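Local coordinates for 3-oxoacyl-(Acyl-carrier protein) synthase (Burkholderia xenovorans, PDB 4EFI), which probably catalyses a carbon-carbon-forming condensation on acyl carrier protein, as a 3-oxoacyl-ACP synthase of the KAS III type in the thiolase superfamily, at residues E11-G16 with A190-I195; S129-A134 with L325-F330. All blocks are in the same frame, centred on the assembly; numbering follows the deposited sequence.

Contacts 1 and 2 involve the same five-stranded mixed sheet at different depths of the fold. Contact 1 pairs its edge strand 10-15 with strand 190-197, is only partly buried, and rests on regular backbone hydrogen bonds with mostly polar side chains on one face. Contact 2 lies near the centre of the chain, where the start of helix 130-143 packs on strand 323-331; all its touching residues are buried, and it relies on apolar, Met-aromatic and close backbone packing. The two centres are 12 Å apart and the contacts meet: F193 and I195 of contact 1 touch P132 and Q133, so the same helix covers both strand 190-197 and strand 323-331.

Contact 1: E11-G16 with A190-I195; sequences ELRTQG and AAHFII. With FMT (formic acid), chain D.
An antiparallel ladder joins E11-T14, on the edge strand of the sheet, to A191-I194, with L12 opposite F193 and T14 opposite A191 as hydrogen-bonded pairs. L12 N donates to F193 O at 2.8 Å and F193 N returns a bond to L12 O at 2.9 Å; T14 and A191 exchange the same reciprocal pair of bonds. The non-hydrogen-bonded pairs E11-I194 and R13-H192 lie between and beside them.

On the face carrying L12, T14, A191 and F193, the T14 hydroxyl OG1 comes to 3.5 Å from F193 CE1, in the plane of the ring and at its edge, with the two side chains crossing at about a right angle. T14 chi1 of 64° sets OG1 between its own N and carbonyl carbon and close to the A191 methyl as well. L12 CD1 reaches diagonally to I195 CD1 at 3.8 Å. This face lies against helix 130-143, where W136 meets the F193 ring edge-to-face; helix 235-257 packs on the other face, so the sheet lies between two helices, as in the layered thiolase fold.

On that other face E11 CG and I194 CG1 run alongside each other, 4.1 Å apart, while the E11 carboxylate continues to a salt bridge with R252. R13 stretches beside H192, its CG near ring atom CE1, and lays one face of its guanidinium over the A190 methyl, CB being 3.6 Å from NH2. R13 NH2 also makes a weak hydrogen bond to Q15 OE1. One water spans L12 O and H192 ND1, lying in the imidazole plane and donating to the carbonyl. Past Q15, G16 N donates to O1 of a formic acid molecule, probably from the crystallisation liquor, at 2.8 Å.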
loop_
_atom_site.group_PDB
_atom_site.type_symbol
_atom_site.label_atom_id
_atom_site.label_comp_id
_atom_site.label_asym_id
_atom_site.label_seq_id
_atom_site.Cartn_x
_atom_site.Cartn_y
_atom_site.Cartn_z
ATOM N N GLU A 11 14.384 5.368 -12.922
ATOM C CA GLU A 11 15.086 5.793 -11.709
ATOM C C GLU A 11 14.911 7.288 -11.483
ATOM O O GLU A 11 15.150 8.090 -12.384
ATOM C CB GLU A 11 16.567 5.434 -11.818
ATOM C CG GLU A 11 16.737 3.948 -12.014
ATOM C CD GLU A 11 18.152 3.500 -12.294
ATOM O OE1 GLU A 11 19.112 4.315 -12.187
ATOM O OE2 GLU A 11 18.301 2.308 -12.654
ATOM N N LEU A 12 14.469 7.643 -10.282
ATOM C CA LEU A 12 14.039 9.001 -9.951
ATOM C C LEU A 12 14.662 9.419 -8.631
ATOM O O LEU A 12 14.902 8.588 -7.767
ATOM C CB LEU A 12 12.516 9.063 -9.821
ATOM C CG LEU A 12 11.774 8.738 -11.107
ATOM C CD1 LEU A 12 10.346 8.308 -10.795
ATOM C CD2 LEU A 12 11.796 9.951 -12.033
ATOM N N ARG A 13 14.925 10.703 -8.478
ATOM C CA ARG A 13 15.538 11.250 -7.274
ATOM C C ARG A 13 14.808 12.532 -6.895
ATOM O O ARG A 13 14.530 13.376 -7.757
ATOM C CB ARG A 13 17.022 11.554 -7.505
ATOM C CG ARG A 13 17.736 12.193 -6.322
ATOM C CD ARG A 13 19.055 12.815 -6.802
ATOM N NE ARG A 13 19.824 13.456 -5.737
ATOM C CZ ARG A 13 19.561 14.663 -5.249
ATOM N NH1 ARG A 13 18.532 15.357 -5.720
ATOM N NH2 ARG A 13 20.320 15.175 -4.289
ATOM N N THR A 14 14.482 12.689 -5.616
ATOM C CA THR A 14 13.935 13.947 -5.133
ATOM C C THR A 14 14.792 14.462 -3.971
ATOM O O THR A 14 15.572 13.724 -3.357
ATOM C CB THR A 14 12.471 13.817 -4.657
ATOM O OG1 THR A 14 12.397 12.936 -3.536
ATOM C CG2 THR A 14 11.587 13.262 -5.739
ATOM N N GLN A 15 14.672 15.753 -3.698
ATOM C CA GLN A 15 15.245 16.357 -2.514
ATOM C C GLN A 15 14.353 17.514 -2.082
ATOM O O GLN A 15 13.534 17.995 -2.861
ATOM C CB GLN A 15 16.682 16.813 -2.748
ATOM C CG GLN A 15 16.867 17.851 -3.796
ATOM C CD GLN A 15 18.350 18.153 -4.022
ATOM O OE1 GLN A 15 19.180 17.977 -3.122
ATOM N NE2 GLN A 15 18.689 18.571 -5.233
ATOM N N GLY A 16 14.466 17.921 -0.831
ATOM C CA GLY A 16 13.711 19.064 -0.356
ATOM C C GLY A 16 12.350 18.731 0.233
ATOM O O GLY A 16 11.570 19.642 0.490
ATOM N N ALA A 190 18.631 13.147 0.119
ATOM C CA ALA A 190 17.921 12.765 -1.109
ATOM C C ALA A 190 17.079 11.505 -0.917
ATOM O O ALA A 190 17.427 10.630 -0.116
ATOM C CB ALA A 190 18.888 12.552 -2.229
ATOM N N ALA A 191 15.990 11.406 -1.669
ATOM C CA ALA A 191 15.193 10.195 -1.730
ATOM C C ALA A 191 15.326 9.611 -3.130
ATOM O O ALA A 191 15.375 10.353 -4.114
ATOM C CB ALA A 191 13.742 10.485 -1.419
ATOM N N HIS A 192 15.392 8.289 -3.223
ATOM C CA HIS A 192 15.547 7.590 -4.499
ATOM C C HIS A 192 14.388 6.632 -4.717
ATOM O O HIS A 192 13.906 5.988 -3.770
ATOM C CB HIS A 192 16.851 6.796 -4.528
ATOM C CG HIS A 192 18.064 7.649 -4.378
ATOM N ND1 HIS A 192 18.722 8.201 -5.454
ATOM C CD2 HIS A 192 18.711 8.085 -3.274
ATOM C CE1 HIS A 192 19.741 8.923 -5.020
ATOM N NE2 HIS A 192 19.757 8.867 -3.701
ATOM N N PHE A 193 13.932 6.537 -5.966
ATOM C CA PHE A 193 12.770 5.743 -6.331
ATOM C C PHE A 193 13.031 5.045 -7.652
ATOM O O PHE A 193 13.767 5.554 -8.501
ATOM C CB PHE A 193 11.542 6.624 -6.523
ATOM C CG PHE A 193 11.238 7.515 -5.363
ATOM C CD1 PHE A 193 11.799 8.782 -5.274
ATOM C CD2 PHE A 193 10.369 7.115 -4.358
ATOM C CE1 PHE A 193 11.499 9.613 -4.197
ATOM C CE2 PHE A 193 10.066 7.952 -3.304
ATOM C CZ PHE A 193 10.641 9.191 -3.213
ATOM N N ILE A 194 12.423 3.872 -7.811
ATOM C CA ILE A 194 12.391 3.162 -9.096
ATOM C C ILE A 194 10.956 2.759 -9.354
ATOM O O ILE A 194 10.273 2.273 -8.447
ATOM C CB ILE A 194 13.306 1.923 -9.118
ATOM C CG1 ILE A 194 14.744 2.326 -8.764
ATOM C CG2 ILE A 194 13.218 1.232 -10.494
ATOM C CD1 ILE A 194 15.759 1.187 -8.861
ATOM N N ILE A 195 10.448 3.032 -10.554
ATOM C CA ILE A 195 9.054 2.735 -10.884
ATOM C C ILE A 195 8.975 2.020 -12.222
ATOM O O ILE A 195 9.494 2.532 -13.224
ATOM C CB ILE A 195 8.169 4.005 -10.928
ATOM C CG1 ILE A 195 8.232 4.780 -9.608
ATOM C CG2 ILE A 195 6.728 3.630 -11.245
ATOM C CD1 ILE A 195 7.446 6.104 -9.637
HETATM C C FMT D . 15.594 17.585 2.315
HETATM O O1 FMT D . 16.217 17.302 1.307
HETATM O O2 FMT D . 15.239 16.611 3.149
HETATM O O HOH W 1 17.581 7.850 -7.884
#

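Contact 2: S129-A134 with L325-F330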
loop_
_atom_site.group_PDB
_atom_site.type_symbol
_atom_site.label_atom_id
_atom_site.label_comp_id
_atom_site.label_asym_id
_atom_site.label_seq_id
_atom_site.Cartn_x
_atom_site.Cartn_y
_atom_site.Cartn_z
ATOM N N SER A 129 1.702 -1.516 -5.706
ATOM C CA SER A 129 2.915 -0.766 -6.023
ATOM C C SER A 129 2.756 0.723 -5.736
ATOM O O SER A 129 3.643 1.521 -6.021
ATOM C CB SER A 129 3.286 -0.960 -7.492
ATOM O OG SER A 129 2.432 -0.199 -8.327
ATOM N N GLY A 130 1.610 1.088 -5.180
ATOM C CA GLY A 130 1.208 2.487 -5.122
ATOM C C GLY A 130 1.890 3.361 -4.090
ATOM O O GLY A 130 1.997 4.560 -4.318
ATOM N N TYR A 131 2.333 2.813 -2.961
ATOM C CA TYR A 131 2.825 3.705 -1.909
ATOM C C TYR A 131 4.129 4.407 -2.314
ATOM O O TYR A 131 4.226 5.627 -2.172
ATOM C CB TYR A 131 2.933 3.014 -0.557
ATOM C CG TYR A 131 3.188 3.988 0.575
ATOM C CD1 TYR A 131 2.212 4.894 0.979
ATOM C CD2 TYR A 131 4.390 3.980 1.271
ATOM C CE1 TYR A 131 2.437 5.768 2.003
ATOM C CE2 TYR A 131 4.618 4.830 2.305
ATOM C CZ TYR A 131 3.634 5.732 2.679
ATOM O OH TYR A 131 3.891 6.571 3.745
ATOM N N PRO A 132 5.126 3.664 -2.824
ATOM C CA PRO A 132 6.346 4.389 -3.213
ATOM C C PRO A 132 6.097 5.407 -4.318
ATOM O O PRO A 132 6.723 6.443 -4.376
ATOM C CB PRO A 132 7.306 3.275 -3.646
ATOM C CG PRO A 132 6.809 2.085 -2.911
ATOM C CD PRO A 132 5.313 2.213 -2.924
ATOM N N GLN A 133 5.157 5.110 -5.223
ATOM C CA GLN A 133 4.794 6.065 -6.279
ATOM C C GLN A 133 4.140 7.314 -5.728
ATOM O O GLN A 133 4.417 8.419 -6.205
ATOM C CB GLN A 133 3.876 5.403 -7.318
ATOM C CG GLN A 133 4.491 4.169 -7.974
ATOM C CD GLN A 133 3.757 3.732 -9.206
ATOM O OE1 GLN A 133 3.400 2.547 -9.341
ATOM N NE2 GLN A 133 3.578 4.642 -10.131
ATOM N N ALA A 134 3.264 7.146 -4.744
ATOM C CA ALA A 134 2.645 8.286 -4.073
ATOM C C ALA A 134 3.682 9.161 -3.372
ATOM O O ALA A 134 3.614 10.397 -3.433
ATOM C CB ALA A 134 1.616 7.814 -3.072
ATOM N N LEU A 325 15.281 3.594 5.545
ATOM C CA LEU A 325 14.291 2.643 5.086
ATOM C C LEU A 325 14.316 2.393 3.587
ATOM O O LEU A 325 14.524 3.317 2.788
ATOM C CB LEU A 325 12.893 3.169 5.428
ATOM C CG LEU A 325 12.649 3.436 6.924
ATOM C CD1 LEU A 325 11.286 4.051 7.137
ATOM C CD2 LEU A 325 12.772 2.159 7.706
ATOM N N GLY A 326 14.044 1.141 3.223
ATOM C CA GLY A 326 13.740 0.776 1.848
ATOM C C GLY A 326 12.316 0.270 1.794
ATOM O O GLY A 326 11.866 -0.401 2.722
ATOM N N MET A 327 11.592 0.616 0.735
ATOM C CA MET A 327 10.171 0.269 0.594
ATOM C C MET A 327 9.976 -0.333 -0.783
ATOM O O MET A 327 10.498 0.203 -1.749
ATOM C CB MET A 327 9.273 1.497 0.738
ATOM C CG MET A 327 9.490 2.242 2.025
ATOM S SD MET A 327 8.406 3.655 2.149
ATOM C CE MET A 327 9.065 4.503 3.588
ATOM N N PHE A 328 9.269 -1.454 -0.873
ATOM C CA PHE A 328 9.130 -2.181 -2.138
ATOM C C PHE A 328 7.705 -2.639 -2.314
ATOM O O PHE A 328 7.228 -3.464 -1.550
ATOM C CB PHE A 328 10.090 -3.380 -2.155
ATOM C CG PHE A 328 11.506 -2.998 -1.872
ATOM C CD1 PHE A 328 12.290 -2.428 -2.865
ATOM C CD2 PHE A 328 12.022 -3.106 -0.597
ATOM C CE1 PHE A 328 13.580 -2.014 -2.600
ATOM C CE2 PHE A 328 13.319 -2.691 -0.322
ATOM C CZ PHE A 328 14.097 -2.158 -1.332
ATOM N N GLY A 329 7.044 -2.087 -3.326
ATOM C CA GLY A 329 5.676 -2.440 -3.646
ATOM C C GLY A 329 5.620 -3.078 -5.017
ATOM O O GLY A 329 6.370 -2.707 -5.915
ATOM N N PHE A 330 4.752 -4.068 -5.162
ATOM C CA PHE A 330 4.617 -4.794 -6.414
ATOM C C PHE A 330 3.214 -5.372 -6.509
ATOM O O PHE A 330 2.582 -5.639 -5.492
ATOM C CB PHE A 330 5.644 -5.924 -6.446
ATOM C CG PHE A 330 5.779 -6.632 -5.132
ATOM C CD1 PHE A 330 6.555 -6.096 -4.120
ATOM C CD2 PHE A 330 5.106 -7.817 -4.898
ATOM C CE1 PHE A 330 6.669 -6.737 -2.904
ATOM C CE2 PHE A 330 5.218 -8.462 -3.683
ATOM C CZ PHE A 330 6.000 -7.921 -2.685
#
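S129 and G329 bring their backbones together, CA to CA 4.0 Å, where the chain leads into the helix over strand 325-330; the axes of helix 130-134 and the strand then run at 123° with a closest approach of 7.4 Å. The absence of a side chain on G329 allows this closeness: S129 CA lies 3.7 Å from G329 C, and P132 CG reaches G329 N at 4.2 Å. P132 directs its CB toward the strand, and its ring atom CG also nears M327 CB at 4.4 Å. Next to it M327, extended beyond CG, carries its sulfur to the rim of the Y131 ring. SD is 4.0 Å from Y131 CE2 and 5.2 Å from the ring centroid, 82° off the ring normal, a Met-aromatic contact made at the edge. Y131 holds CG anti to the backbone N (chi1 -169°), which carries the ring to the methionine, and its OH bonds to T180 in the other sheet. Helix 305-313 adds I306 against both Y131 and M327. S129 OG has its own partner in S335.

In ketosynthases of this family the nucleophilic cysteine sits at the N-terminal end of the corresponding helix, so this contact probably lies beside the active site. With the polar ends of S129 and Y131 bonded elsewhere, the interface itself is held by dispersion, the sulfur-ring contact and close backbone fit.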